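Local coordinates for protein probable glutathione reductase (Sinorhizobium meliloti, PDB 4DNA) that probably reduces glutathione disulfide to glutathione with NADPH, working as a homodimeric flavoenzyme that binds one FAD per subunit, at residues 370-375 / 390-395. Numbering follows the deposited sequence.
Sequences VYRAEF and IMKLVV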
# COMPACT_ATOMS: atom_id res chain seq x y z
N VAL A 370 18.48 10.68 10.29
CA VAL A 370 17.99 10.03 9.07
C VAL A 370 17.92 8.52 9.28
O VAL A 370 18.85 7.89 9.83
CB VAL A 370 18.86 10.40 7.85
CG1 VAL A 370 18.39 9.66 6.61
CG2 VAL A 370 18.83 11.90 7.61
N TYR A 371 16.79 7.95 8.85
CA TYR A 371 16.50 6.56 9.06
C TYR A 371 16.27 5.92 7.69
O TYR A 371 15.23 6.10 7.07
CB TYR A 371 15.31 6.43 10.02
CG TYR A 371 15.57 6.96 11.45
CD1 TYR A 371 15.44 8.32 11.76
CD2 TYR A 371 15.93 6.09 12.50
CE1 TYR A 371 15.65 8.79 13.05
CE2 TYR A 371 16.15 6.56 13.78
CZ TYR A 371 16.01 7.91 14.05
OH TYR A 371 16.24 8.40 15.32
N ARG A 372 17.28 5.18 7.21
CA ARG A 372 17.31 4.71 5.82
C ARG A 372 17.28 3.20 5.77
O ARG A 372 18.05 2.52 6.44
CB ARG A 372 18.58 5.22 5.12
CG ARG A 372 18.51 5.21 3.60
CD ARG A 372 19.86 5.36 2.93
NE ARG A 372 19.75 5.27 1.47
CZ ARG A 372 20.03 4.19 0.73
NH1 ARG A 372 20.45 3.07 1.30
NH2 ARG A 372 19.89 4.23 -0.59
N ALA A 373 16.37 2.67 4.96
CA ALA A 373 16.16 1.24 4.86
C ALA A 373 16.31 0.82 3.41
O ALA A 373 15.67 1.40 2.54
CB ALA A 373 14.78 0.88 5.37
N GLU A 374 17.16 -0.16 3.16
CA GLU A 374 17.33 -0.64 1.80
C GLU A 374 17.24 -2.15 1.76
O GLU A 374 17.99 -2.83 2.46
CB GLU A 374 18.67 -0.18 1.24
CG GLU A 374 18.67 -0.02 -0.27
CD GLU A 374 20.05 0.32 -0.81
OE1 GLU A 374 21.02 -0.37 -0.39
OE2 GLU A 374 20.15 1.26 -1.65
N PHE A 375 16.34 -2.68 0.94
CA PHE A 375 16.07 -4.11 0.97
C PHE A 375 15.38 -4.71 -0.25
O PHE A 375 14.68 -4.02 -1.01
CB PHE A 375 15.30 -4.47 2.25
CG PHE A 375 13.92 -3.88 2.32
CD1 PHE A 375 13.71 -2.60 2.81
CD2 PHE A 375 12.81 -4.63 1.93
CE1 PHE A 375 12.43 -2.07 2.89
CE2 PHE A 375 11.54 -4.10 2.01
CZ PHE A 375 11.34 -2.83 2.50
N ILE A 390 13.89 1.30 -1.23
CA ILE A 390 14.45 2.31 -0.36
C ILE A 390 13.33 2.99 0.41
O ILE A 390 12.33 3.40 -0.17
CB ILE A 390 15.35 3.31 -1.11
CG1 ILE A 390 16.59 2.58 -1.64
CG2 ILE A 390 15.83 4.41 -0.18
CD1 ILE A 390 17.14 3.15 -2.93
N MSE A 391 13.49 3.05 1.74
CA MSE A 391 12.50 3.64 2.64
C MSE A 391 13.20 4.57 3.59
O MSE A 391 13.97 4.12 4.44
CB MSE A 391 11.87 2.54 3.46
CG MSE A 391 10.77 1.91 2.62
SE MSE A 391 9.58 0.82 3.74
CE MSE A 391 8.18 0.44 2.41
N LYS A 392 12.96 5.87 3.46
CA LYS A 392 13.79 6.83 4.17
C LYS A 392 12.99 7.84 4.95
O LYS A 392 12.15 8.53 4.40
CB LYS A 392 14.75 7.51 3.19
CG LYS A 392 15.36 8.81 3.67
CD LYS A 392 16.84 8.89 3.28
CE LYS A 392 17.37 10.32 3.27
NZ LYS A 392 17.43 10.91 1.91
N LEU A 393 13.27 7.91 6.25
CA LEU A 393 12.64 8.85 7.16
C LEU A 393 13.59 9.95 7.56
O LEU A 393 14.76 9.67 7.90
CB LEU A 393 12.16 8.14 8.41
CG LEU A 393 10.88 7.32 8.25
CD1 LEU A 393 10.59 6.47 9.48
CD2 LEU A 393 9.74 8.25 7.97
N VAL A 394 13.11 11.20 7.55
CA VAL A 394 13.93 12.36 7.96
C VAL A 394 13.32 13.03 9.20
O VAL A 394 12.12 13.36 9.21
CB VAL A 394 14.12 13.37 6.81
CG1 VAL A 394 15.08 14.46 7.23
CG2 VAL A 394 14.62 12.68 5.55
N VAL A 395 14.15 13.24 10.23
CA VAL A 395 13.68 13.61 11.58
C VAL A 395 14.43 14.80 12.19
O VAL A 395 15.66 14.88 12.12
CB VAL A 395 13.80 12.40 12.51
CG1 VAL A 395 13.68 12.80 13.98
CG2 VAL A 395 12.76 11.35 12.12
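Tyr371 pairs with Leu393 and Ala373 with Met391 as the hydrogen-bonded positions of two neighbouring antiparallel strands, 370-375 and 390-395, whose axes approach to 4.6 Å. Each pair exchanges two backbone hydrogen bonds, among them Leu393 N to Tyr371 O at 2.8 Å, nearly straight at 173°, and the more bent Ala373 N to Met391 O at 2.9 Å. On the face that carries these four side chains, the Tyr371 ring reaches diagonally to Val395, CE1 lying 4.0 Å from CG2, while its hydroxyl is hydrogen-bonded to Arg400. The CB atoms of Ala373 and Met391 meet, and the extended selenomethionine side chain at 391 brings SE to the edge of the Phe375 ring, 4.1 Å from CE1, a Met-aromatic contact.

The other face is more polar. Arg372, with CG anti to the backbone N (chi1 -160°) and an extended chain, lays its guanidinium with one face over Ile390 CG2. Its NH2 forms a salt bridge with Glu374 OE2 at 3.2 Å, approaching from above the carboxylate plane, and another with Asp212. Glu374 runs alongside Ile390, CG to CG1 3.6 Å. Lys392, bent at chi2, packs CE on Val370 CG1 at 3.6 Å, and its NZ is held by Asp210, Asp212 and Glu358. With an alanine at Arg372, the Glu374 carboxylate is likely to lose its cationic mate and part of Ile390 to be uncovered.

The two strands are inner neighbours in the antiparallel sheet of the dimerisation domain: strand 402-408 continues it beyond 390-395 and strand 454-457 beyond 370-375, while helix 358-364 contacts Val370 and Val394 on the Arg372 face.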